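Local coordinates for amide synthase (Vibrio cholerae, PDB 1L5A), which acts as a nonribosomal peptide synthetase condensation enzyme, an amide synthase that probably forms an amide bond in vibriobactin biosynthesis, at residues L279-L284 with Q300-L305; K181-G186 with Y306-Y311; W255-F260 with Y328-F333. One frame throughout, in Å; residues are numbered along the deposited sequence.

Contact 1. Residues L279-L284 with Q300-L305; sequences LPLLRL and QAIRSL
Leu281 pushes its two methyl groups into one face of the helix, spreading them over Ala301 and Ile302 while the base of the same side chain rests on Leu305. Its CG stands anti to the backbone N (chi1 165°), a torsion that swings the branch point toward the helix although the CB itself leaves the strand at a slant. One methyl, CD1, lies 3.9 Å from Ala301 CB. The other, CD2, meets the ethyl branch of Ile302 at CG1, 4.1 Å away, the two side chains running obliquely to each other. Leu305 approaches from the helix at about a right angle to Leu281, and its CD1 comes within 3.8 Å of Leu281 CB. With chi1 at -64°, Leu305 carries CG beside its own backbone N, and the isobutyl group forks over the strand: CD2 reaches the backbone instead and sits 3.6 Å from Pro280 O.

Strand 277-282 and helix 291-307 belong to the C-terminal half of the two-lobed, chloramphenicol acetyltransferase-like condensation fold; the helix turns back over the strand, their local axes 9.0 Å apart and nearly antiparallel at 156°. Ala301, Ile302 and Leu305 form one stripe of the helix, and no hydrogen bond joins the two segments. Along one edge of the strand, Leu279 and Leu281 bond backbone to backbone with Leu258 and Leu256, pairing it with strand 255-260, while Val239 of helix 234-249 packs against both Leu281 and Ile302.

Leu279 places CD1 3.9 Å from Leu305 O, so it meets the helix backbone and not the leucine methyls. Past the end of the strand the contact grows lighter: Leu284 points back toward the helix and touches the small side chain of Ala301, with CD1 4.3 Å from CB.

Contact 2. Residues K181-G186 with Y306-Y311; sequences KQFWQG and YLHGRY
Phe183 and His308 lie face on face, an offset stack with ring centroids 3.6 Å apart and planes only 5° from parallel. Phe183 CG stands anti to the backbone N (chi1 168°), which lays the ring on the imidazole. Phe183 CB joins in as a CH-pi partner, 3.7 Å from the centroid of the His308 ring. Beside this pair, Trp184 NE1 donates to His308 O over 2.9 Å; the oxygen lies in the indole plane, while the donor stands well above the carbonyl plane. Tyr311 N binds the same oxygen from the opposite face, closing the type I turn, so two bonds grip one carbonyl. At the far end of the turn, Lys181 CA lies over one face of the Tyr311 ring, toward its rim, and Lys181 CB is 3.3 Å from Tyr311 OH.

Second-shell bonds reach both rings: Ser304 O accepts from His308 ND1, consistent with fixing the imidazole's rotation, and Asp319 OD2 pairs with Tyr311 OH. Asn277 ND2, starting strand 277-282, bonds to Gly309 O and Tyr311 O. Helix 175-189 packs on the C-terminal end of helix 291-307 and the turn beyond it, with Ile316 of helix 313-319 against Trp184 and Tyr311.

Contact 3. Residues W255-F260 with Y328-F333; sequences WLWLPF and YFMSPF
Trp257 starts its contact at the backbone: its N-H is held by Pro332 O at 2.8 Å in a nearly straight bond (173°), and the side chain then runs out across the loop 328-333. CB meets the ring of Phe333 first, 3.4 Å from CD1. With CG beside the backbone N (chi1 -69°), the indole turns to lay one face over the Met330 bend, CG nearest Met330 CA and CD2 near its CB and CG. On the pyrrole side, CD1 comes 3.3 Å from Ser331 N and NE1 passes near Phe329 O at an angle too poor for a hydrogen bond. That oxygen instead accepts from Ser331 N, closing the inverse gamma turn centred on Met330. Over the benzo ring lies Met330 CG, a CH-pi contact 3.3 Å from Trp257 CE3, with CZ3 next, while SD stands oblique to the ring in a Met-aromatic contact. At the far tip CH2 touches Tyr328 CB at 3.8 Å.

Phe333 lies along the strand in turn: one face covers Trp257 O, and its CZ is 3.8 Å from Pro259 CB. A cis peptide precedes Pro332, whose CD approaches Trp255 O. Trp257 and Phe333 form a single parallel-type beta bridge, Trp257 N to Pro332 O and Trp257 O with Ile334, linking strand 255-260 to the start of strand 333-337.

One nearly straight hydrogen bond thus joins the two segments, with a weaker CA-H...O contact from Phe333 CA to Trp257 O; the rest is probably mostly dispersion among the indole, the methionine chain, the phenyl and phenol rings and the prolines.

In the fold
All three contacts lie on the same side of the chain's centre, within the condensation domain. Contact 1 is about 11 Å, centre to centre, from each of the others, and contacts 2 and 3 are about 15 Å apart. Helix 291-307 serves contacts 1 and 2, and the two-stranded antiparallel sheet of 255-260 and 277-282 serves contacts 1 and 3. Along the chain the order is 181-186, 255-260, 279-284, 300-305, 306-311 and 328-333, so contact 1 is nested inside the loops closed by the other two, which themselves cross. Helix 175-189, helix 291-307, the strand pair and the 328-333 loop pack against one another in sequence, linking chain parts over 100 residues apart.

Contact 1. Residues L279-L284 with Q300-L305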
loop_
_atom_site.group_PDB
_atom_site.type_symbol
_atom_site.label_atom_id
_atom_site.label_comp_id
_atom_site.label_asym_id
_atom_site.label_seq_id
_atom_site.Cartn_x
_atom_site.Cartn_y
_atom_site.Cartn_z
ATOM N N LEU A 279 -7.242 20.112 -8.922
ATOM C CA LEU A 279 -6.566 19.413 -10.003
ATOM C C LEU A 279 -7.243 19.584 -11.351
ATOM O O LEU A 279 -8.469 19.683 -11.449
ATOM C CB LEU A 279 -6.460 17.915 -9.668
ATOM C CG LEU A 279 -5.775 17.621 -8.328
ATOM C CD1 LEU A 279 -6.000 16.163 -7.924
ATOM C CD2 LEU A 279 -4.317 17.938 -8.439
ATOM N N PRO A 280 -6.441 19.633 -12.420
ATOM C CA PRO A 280 -7.063 19.790 -13.733
ATOM C C PRO A 280 -7.325 18.451 -14.436
ATOM O O PRO A 280 -6.469 17.580 -14.466
ATOM C CB PRO A 280 -6.061 20.682 -14.471
ATOM C CG PRO A 280 -4.755 20.188 -13.942
ATOM C CD PRO A 280 -5.023 20.037 -12.454
ATOM N N LEU A 281 -8.530 18.315 -14.977
ATOM C CA LEU A 281 -8.981 17.144 -15.727
ATOM C C LEU A 281 -8.974 17.558 -17.199
ATOM O O LEU A 281 -9.572 18.575 -17.564
ATOM C CB LEU A 281 -10.423 16.755 -15.333
ATOM C CG LEU A 281 -11.159 15.782 -16.275
ATOM C CD1 LEU A 281 -10.515 14.420 -16.158
ATOM C CD2 LEU A 281 -12.652 15.683 -15.927
ATOM N N LEU A 282 -8.286 16.803 -18.044
ATOM C CA LEU A 282 -8.266 17.130 -19.466
ATOM C C LEU A 282 -9.525 16.470 -19.963
ATOM O O LEU A 282 -9.669 15.251 -19.862
ATOM C CB LEU A 282 -7.042 16.537 -20.153
ATOM C CG LEU A 282 -6.794 17.090 -21.561
ATOM C CD1 LEU A 282 -6.755 18.619 -21.500
ATOM C CD2 LEU A 282 -5.484 16.554 -22.122
ATOM N N ARG A 283 -10.456 17.271 -20.466
ATOM C CA ARG A 283 -11.716 16.720 -20.923
ATOM C C ARG A 283 -11.535 15.872 -22.157
ATOM O O ARG A 283 -10.800 16.233 -23.079
ATOM C CB ARG A 283 -12.718 17.838 -21.211
ATOM C CG ARG A 283 -12.963 18.751 -20.022
ATOM C CD ARG A 283 -13.970 19.863 -20.320
ATOM N NE ARG A 283 -13.624 20.607 -21.524
ATOM C CZ ARG A 283 -14.087 20.309 -22.731
ATOM N NH1 ARG A 283 -14.925 19.285 -22.884
ATOM N NH2 ARG A 283 -13.694 21.019 -23.782
ATOM N N LEU A 284 -12.209 14.734 -22.164
ATOM C CA LEU A 284 -12.163 13.828 -23.297
ATOM C C LEU A 284 -13.049 14.368 -24.425
ATOM O O LEU A 284 -14.055 15.038 -24.176
ATOM C CB LEU A 284 -12.678 12.450 -22.882
ATOM C CG LEU A 284 -11.739 11.416 -22.257
ATOM C CD1 LEU A 284 -10.918 12.024 -21.131
ATOM C CD2 LEU A 284 -12.589 10.235 -21.771
ATOM N N GLN A 300 -12.550 7.007 -15.389
ATOM C CA GLN A 300 -11.209 6.472 -15.216
ATOM C C GLN A 300 -10.213 7.608 -15.143
ATOM O O GLN A 300 -9.304 7.598 -14.302
ATOM C CB GLN A 300 -10.844 5.526 -16.371
ATOM C CG GLN A 300 -11.717 4.268 -16.470
ATOM C CD GLN A 300 -11.346 3.378 -17.660
ATOM O OE1 GLN A 300 -10.171 3.055 -17.871
ATOM N NE2 GLN A 300 -12.350 2.970 -18.436
ATOM N N ALA A 301 -10.386 8.590 -16.026
ATOM C CA ALA A 301 -9.501 9.750 -16.069
ATOM C C ALA A 301 -9.609 10.483 -14.732
ATOM O O ALA A 301 -8.604 10.937 -14.170
ATOM C CB ALA A 301 -9.901 10.679 -17.220
ATOM N N ILE A 302 -10.835 10.591 -14.225
ATOM C CA ILE A 302 -11.050 11.251 -12.951
ATOM C C ILE A 302 -10.375 10.459 -11.848
ATOM O O ILE A 302 -9.614 11.017 -11.045
ATOM C CB ILE A 302 -12.546 11.391 -12.634
ATOM C CG1 ILE A 302 -13.187 12.392 -13.608
ATOM C CG2 ILE A 302 -12.722 11.854 -11.194
ATOM C CD1 ILE A 302 -14.699 12.392 -13.604
ATOM N N ARG A 303 -10.642 9.154 -11.824
ATOM C CA ARG A 303 -10.056 8.267 -10.814
ATOM C C ARG A 303 -8.537 8.411 -10.781
ATOM O O ARG A 303 -7.899 8.475 -9.719
ATOM C CB ARG A 303 -10.372 6.821 -11.134
ATOM C CG ARG A 303 -9.904 5.886 -10.061
ATOM C CD ARG A 303 -11.055 5.696 -9.122
ATOM N NE ARG A 303 -10.799 6.202 -7.787
ATOM C CZ ARG A 303 -11.771 6.579 -6.964
ATOM N NH1 ARG A 303 -13.043 6.499 -7.357
ATOM N NH2 ARG A 303 -11.475 7.055 -5.763
ATOM N N SER A 304 -7.969 8.431 -11.976
ATOM C CA SER A 304 -6.547 8.577 -12.131
ATOM C C SER A 304 -6.096 9.852 -11.414
ATOM O O SER A 304 -5.016 9.879 -10.831
ATOM C CB SER A 304 -6.215 8.639 -13.619
ATOM O OG SER A 304 -4.839 8.843 -13.817
ATOM N N LEU A 305 -6.917 10.905 -11.452
ATOM C CA LEU A 305 -6.551 12.154 -10.786
ATOM C C LEU A 305 -6.480 11.926 -9.269
ATOM O O LEU A 305 -5.544 12.354 -8.601
ATOM C CB LEU A 305 -7.563 13.263 -11.097
ATOM C CG LEU A 305 -7.724 13.763 -12.537
ATOM C CD1 LEU A 305 -8.746 14.875 -12.530
ATOM C CD2 LEU A 305 -6.401 14.286 -13.118
#

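Contact 2. Residues K181-G186 with Y306-Y311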
loop_
_atom_site.group_PDB
_atom_site.type_symbol
_atom_site.label_atom_id
_atom_site.label_comp_id
_atom_site.label_asym_id
_atom_site.label_seq_id
_atom_site.Cartn_x
_atom_site.Cartn_y
_atom_site.Cartn_z
ATOM N N LYS A 181 4.699 12.927 -9.049
ATOM C CA LYS A 181 5.317 13.981 -9.844
ATOM C C LYS A 181 5.428 13.501 -11.288
ATOM O O LYS A 181 5.075 14.215 -12.231
ATOM C CB LYS A 181 6.709 14.299 -9.321
ATOM C CG LYS A 181 7.504 15.198 -10.233
ATOM C CD LYS A 181 8.765 15.657 -9.547
ATOM C CE LYS A 181 9.580 16.558 -10.444
ATOM N NZ LYS A 181 10.684 17.194 -9.668
ATOM N N GLN A 182 5.921 12.277 -11.443
ATOM C CA GLN A 182 6.080 11.654 -12.749
ATOM C C GLN A 182 4.774 11.763 -13.540
ATOM O O GLN A 182 4.746 12.269 -14.661
ATOM C CB GLN A 182 6.448 10.178 -12.566
ATOM C CG GLN A 182 6.783 9.443 -13.849
ATOM C CD GLN A 182 8.108 9.894 -14.441
ATOM O OE1 GLN A 182 8.422 11.091 -14.462
ATOM N NE2 GLN A 182 8.893 8.935 -14.937
ATOM N N PHE A 183 3.687 11.311 -12.923
ATOM C CA PHE A 183 2.385 11.316 -13.553
ATOM C C PHE A 183 1.847 12.682 -13.990
ATOM O O PHE A 183 1.338 12.809 -15.113
ATOM C CB PHE A 183 1.368 10.632 -12.638
ATOM C CG PHE A 183 -0.062 10.829 -13.064
ATOM C CD1 PHE A 183 -0.670 9.939 -13.928
ATOM C CD2 PHE A 183 -0.787 11.943 -12.622
ATOM C CE1 PHE A 183 -1.981 10.145 -14.356
ATOM C CE2 PHE A 183 -2.089 12.162 -13.041
ATOM C CZ PHE A 183 -2.692 11.260 -13.915
ATOM N N TRP A 184 1.930 13.692 -13.124
ATOM C CA TRP A 184 1.406 15.000 -13.507
ATOM C C TRP A 184 2.278 15.565 -14.600
ATOM O O TRP A 184 1.782 16.197 -15.527
ATOM C CB TRP A 184 1.329 15.976 -12.316
ATOM C CG TRP A 184 0.284 15.582 -11.339
ATOM C CD1 TRP A 184 0.483 14.923 -10.158
ATOM C CD2 TRP A 184 -1.141 15.637 -11.531
ATOM N NE1 TRP A 184 -0.725 14.548 -9.616
ATOM C CE2 TRP A 184 -1.737 14.973 -10.432
ATOM C CE3 TRP A 184 -1.969 16.172 -12.528
ATOM C CZ2 TRP A 184 -3.120 14.830 -10.300
ATOM C CZ3 TRP A 184 -3.355 16.029 -12.400
ATOM C CH2 TRP A 184 -3.914 15.363 -11.291
ATOM N N GLN A 185 3.577 15.315 -14.504
ATOM C CA GLN A 185 4.512 15.794 -15.516
ATOM C C GLN A 185 4.127 15.277 -16.920
ATOM O O GLN A 185 4.105 16.021 -17.901
ATOM C CB GLN A 185 5.904 15.313 -15.165
ATOM C CG GLN A 185 7.021 16.010 -15.884
ATOM C CD GLN A 185 8.367 15.460 -15.446
ATOM O OE1 GLN A 185 8.750 14.346 -15.828
ATOM N NE2 GLN A 185 9.081 16.225 -14.613
ATOM N N GLY A 186 3.808 13.994 -17.007
ATOM C CA GLY A 186 3.454 13.443 -18.292
ATOM C C GLY A 186 2.086 13.864 -18.752
ATOM O O GLY A 186 1.871 14.070 -19.942
ATOM N N TYR A 306 -7.476 11.245 -8.728
ATOM C CA TYR A 306 -7.494 10.967 -7.293
ATOM C C TYR A 306 -6.278 10.143 -6.839
ATOM O O TYR A 306 -5.713 10.408 -5.784
ATOM C CB TYR A 306 -8.781 10.223 -6.924
ATOM C CG TYR A 306 -10.045 10.965 -7.277
ATOM C CD1 TYR A 306 -11.254 10.278 -7.429
ATOM C CD2 TYR A 306 -10.058 12.363 -7.386
ATOM C CE1 TYR A 306 -12.451 10.958 -7.670
ATOM C CE2 TYR A 306 -11.256 13.058 -7.624
ATOM C CZ TYR A 306 -12.445 12.348 -7.763
ATOM O OH TYR A 306 -13.626 13.013 -7.977
ATOM N N LEU A 307 -5.881 9.148 -7.632
ATOM C CA LEU A 307 -4.738 8.310 -7.272
ATOM C C LEU A 307 -3.415 9.075 -7.166
ATOM O O LEU A 307 -2.543 8.709 -6.375
ATOM C CB LEU A 307 -4.601 7.148 -8.267
ATOM C CG LEU A 307 -5.754 6.136 -8.172
ATOM C CD1 LEU A 307 -5.855 5.325 -9.447
ATOM C CD2 LEU A 307 -5.553 5.228 -6.959
ATOM N N HIS A 308 -3.258 10.137 -7.950
ATOM C CA HIS A 308 -2.028 10.919 -7.889
ATOM C C HIS A 308 -2.351 12.258 -7.232
ATOM O O HIS A 308 -1.498 13.155 -7.161
ATOM C CB HIS A 308 -1.457 11.129 -9.299
ATOM C CG HIS A 308 -1.207 9.851 -10.044
ATOM N ND1 HIS A 308 -2.187 9.205 -10.770
ATOM C CD2 HIS A 308 -0.107 9.062 -10.116
ATOM C CE1 HIS A 308 -1.706 8.075 -11.253
ATOM N NE2 HIS A 308 -0.445 7.962 -10.871
ATOM N N GLY A 309 -3.582 12.349 -6.714
ATOM C CA GLY A 309 -4.093 13.552 -6.082
ATOM C C GLY A 309 -3.459 14.170 -4.843
ATOM O O GLY A 309 -3.739 15.326 -4.525
ATOM N N ARG A 310 -2.610 13.434 -4.144
ATOM C CA ARG A 310 -1.992 13.940 -2.933
ATOM C C ARG A 310 -0.818 14.842 -3.269
ATOM O O ARG A 310 -0.259 15.517 -2.380
ATOM C CB ARG A 310 -1.539 12.761 -2.057
ATOM C CG ARG A 310 -0.995 13.141 -0.707
ATOM C CD ARG A 310 -0.978 11.965 0.246
ATOM N NE ARG A 310 -0.740 12.407 1.621
ATOM C CZ ARG A 310 -1.090 11.713 2.701
ATOM N NH1 ARG A 310 -1.697 10.537 2.576
ATOM N NH2 ARG A 310 -0.837 12.191 3.906
ATOM N N TYR A 311 -0.433 14.854 -4.549
ATOM C CA TYR A 311 0.681 15.710 -4.994
ATOM C C TYR A 311 0.072 17.115 -5.123
ATOM O O TYR A 311 -0.885 17.342 -5.862
ATOM C CB TYR A 311 1.239 15.208 -6.344
ATOM C CG TYR A 311 2.651 15.677 -6.673
ATOM C CD1 TYR A 311 3.763 15.142 -6.020
ATOM C CD2 TYR A 311 2.867 16.675 -7.626
ATOM C CE1 TYR A 311 5.055 15.589 -6.307
ATOM C CE2 TYR A 311 4.140 17.131 -7.920
ATOM C CZ TYR A 311 5.234 16.591 -7.263
ATOM O OH TYR A 311 6.492 17.080 -7.557
#

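Contact 3. Residues W255-F260 with Y328-F333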
loop_
_atom_site.group_PDB
_atom_site.type_symbol
_atom_site.label_atom_id
_atom_site.label_comp_id
_atom_site.label_asym_id
_atom_site.label_seq_id
_atom_site.Cartn_x
_atom_site.Cartn_y
_atom_site.Cartn_z
ATOM N N TRP A 255 -9.631 22.318 -20.234
ATOM C CA TRP A 255 -9.598 21.840 -18.864
ATOM C C TRP A 255 -10.818 22.117 -17.992
ATOM O O TRP A 255 -11.505 23.127 -18.163
ATOM C CB TRP A 255 -8.375 22.404 -18.180
ATOM C CG TRP A 255 -7.089 22.057 -18.858
ATOM C CD1 TRP A 255 -6.370 22.840 -19.717
ATOM C CD2 TRP A 255 -6.307 20.878 -18.638
ATOM N NE1 TRP A 255 -5.177 22.227 -20.029
ATOM C CE2 TRP A 255 -5.116 21.021 -19.380
ATOM C CE3 TRP A 255 -6.499 19.714 -17.879
ATOM C CZ2 TRP A 255 -4.116 20.045 -19.381
ATOM C CZ3 TRP A 255 -5.509 18.746 -17.880
ATOM C CH2 TRP A 255 -4.329 18.920 -18.625
ATOM N N LEU A 256 -11.081 21.192 -17.064
ATOM C CA LEU A 256 -12.164 21.317 -16.082
ATOM C C LEU A 256 -11.458 21.092 -14.755
ATOM O O LEU A 256 -10.856 20.049 -14.569
ATOM C CB LEU A 256 -13.208 20.223 -16.243
ATOM C CG LEU A 256 -14.670 20.582 -15.940
ATOM C CD1 LEU A 256 -15.400 19.313 -15.509
ATOM C CD2 LEU A 256 -14.781 21.656 -14.865
ATOM N N TRP A 257 -11.515 22.051 -13.834
ATOM C CA TRP A 257 -10.845 21.883 -12.557
ATOM C C TRP A 257 -11.765 21.268 -11.528
ATOM O O TRP A 257 -12.958 21.584 -11.481
ATOM C CB TRP A 257 -10.301 23.207 -12.045
ATOM C CG TRP A 257 -9.145 23.743 -12.845
ATOM C CD1 TRP A 257 -9.207 24.408 -14.037
ATOM C CD2 TRP A 257 -7.754 23.646 -12.512
ATOM N NE1 TRP A 257 -7.940 24.734 -14.464
ATOM C CE2 TRP A 257 -7.030 24.279 -13.550
ATOM C CE3 TRP A 257 -7.048 23.085 -11.436
ATOM C CZ2 TRP A 257 -5.633 24.373 -13.546
ATOM C CZ3 TRP A 257 -5.651 23.180 -11.428
ATOM C CH2 TRP A 257 -4.961 23.819 -12.477
ATOM N N LEU A 258 -11.182 20.384 -10.714
ATOM C CA LEU A 258 -11.875 19.637 -9.663
ATOM C C LEU A 258 -11.204 19.756 -8.318
ATOM O O LEU A 258 -10.006 20.041 -8.222
ATOM C CB LEU A 258 -11.844 18.141 -9.939
ATOM C CG LEU A 258 -12.420 17.544 -11.190
ATOM C CD1 LEU A 258 -12.040 16.088 -11.233
ATOM C CD2 LEU A 258 -13.923 17.722 -11.173
ATOM N N PRO A 259 -11.975 19.524 -7.254
ATOM C CA PRO A 259 -11.347 19.596 -5.945
ATOM C C PRO A 259 -11.246 18.137 -5.480
ATOM O O PRO A 259 -12.267 17.440 -5.416
ATOM C CB PRO A 259 -12.351 20.413 -5.120
ATOM C CG PRO A 259 -13.646 19.932 -5.621
ATOM C CD PRO A 259 -13.434 19.724 -7.143
ATOM N N PHE A 260 -10.032 17.646 -5.240
ATOM C CA PHE A 260 -9.883 16.287 -4.708
ATOM C C PHE A 260 -9.718 16.462 -3.180
ATOM O O PHE A 260 -8.740 17.070 -2.707
ATOM C CB PHE A 260 -8.662 15.580 -5.292
ATOM C CG PHE A 260 -8.311 14.308 -4.571
ATOM C CD1 PHE A 260 -9.294 13.345 -4.319
ATOM C CD2 PHE A 260 -7.024 14.098 -4.079
ATOM C CE1 PHE A 260 -9.003 12.201 -3.587
ATOM C CE2 PHE A 260 -6.720 12.951 -3.341
ATOM C CZ PHE A 260 -7.712 12.003 -3.096
ATOM N N TYR A 328 -2.081 29.040 -11.317
ATOM C CA TYR A 328 -2.971 28.646 -12.402
ATOM C C TYR A 328 -4.357 29.243 -12.213
ATOM O O TYR A 328 -4.837 29.422 -11.071
ATOM C CB TYR A 328 -3.136 27.133 -12.455
ATOM C CG TYR A 328 -1.899 26.367 -12.860
ATOM C CD1 TYR A 328 -1.452 25.280 -12.105
ATOM C CD2 TYR A 328 -1.219 26.676 -14.032
ATOM C CE1 TYR A 328 -0.370 24.522 -12.516
ATOM C CE2 TYR A 328 -0.140 25.925 -14.451
ATOM C CZ TYR A 328 0.277 24.852 -13.695
ATOM O OH TYR A 328 1.327 24.093 -14.133
ATOM N N PHE A 329 -5.009 29.523 -13.337
ATOM C CA PHE A 329 -6.365 30.044 -13.310
ATOM C C PHE A 329 -7.227 28.797 -13.267
ATOM O O PHE A 329 -7.490 28.180 -14.295
ATOM C CB PHE A 329 -6.639 30.847 -14.578
ATOM C CG PHE A 329 -7.987 31.496 -14.607
ATOM C CD1 PHE A 329 -8.359 32.388 -13.612
ATOM C CD2 PHE A 329 -8.875 31.248 -15.655
ATOM C CE1 PHE A 329 -9.600 33.042 -13.649
ATOM C CE2 PHE A 329 -10.125 31.895 -15.707
ATOM C CZ PHE A 329 -10.487 32.798 -14.698
ATOM N N MET A 330 -7.660 28.398 -12.077
ATOM C CA MET A 330 -8.461 27.176 -11.979
ATOM C C MET A 330 -9.903 27.354 -12.410
ATOM O O MET A 330 -10.819 27.268 -11.607
ATOM C CB MET A 330 -8.372 26.608 -10.565
ATOM C CG MET A 330 -6.950 26.150 -10.256
ATOM S SD MET A 330 -6.530 26.010 -8.517
ATOM C CE MET A 330 -4.709 26.269 -8.542
ATOM N N SER A 331 -10.098 27.580 -13.703
ATOM C CA SER A 331 -11.438 27.751 -14.239
ATOM C C SER A 331 -11.504 27.208 -15.656
ATOM O O SER A 331 -10.546 27.298 -16.399
ATOM C CB SER A 331 -11.817 29.232 -14.242
ATOM O OG SER A 331 -13.165 29.392 -14.640
ATOM N N PRO A 332 -12.635 26.620 -16.044
ATOM C CA PRO A 332 -13.865 26.408 -15.269
ATOM C C PRO A 332 -13.668 25.390 -14.125
ATOM O O PRO A 332 -12.827 24.503 -14.198
ATOM C CB PRO A 332 -14.868 25.946 -16.331
ATOM C CG PRO A 332 -14.017 25.253 -17.323
ATOM C CD PRO A 332 -12.801 26.170 -17.430
ATOM N N PHE A 333 -14.473 25.520 -13.082
ATOM C CA PHE A 333 -14.341 24.687 -11.895
ATOM C C PHE A 333 -15.658 24.017 -11.497
ATOM O O PHE A 333 -16.719 24.644 -11.556
ATOM C CB PHE A 333 -13.861 25.585 -10.753
ATOM C CG PHE A 333 -13.311 24.847 -9.574
ATOM C CD1 PHE A 333 -11.938 24.698 -9.417
ATOM C CD2 PHE A 333 -14.163 24.304 -8.614
ATOM C CE1 PHE A 333 -11.419 24.013 -8.307
ATOM C CE2 PHE A 333 -13.651 23.617 -7.506
ATOM C CZ PHE A 333 -12.276 23.473 -7.355
#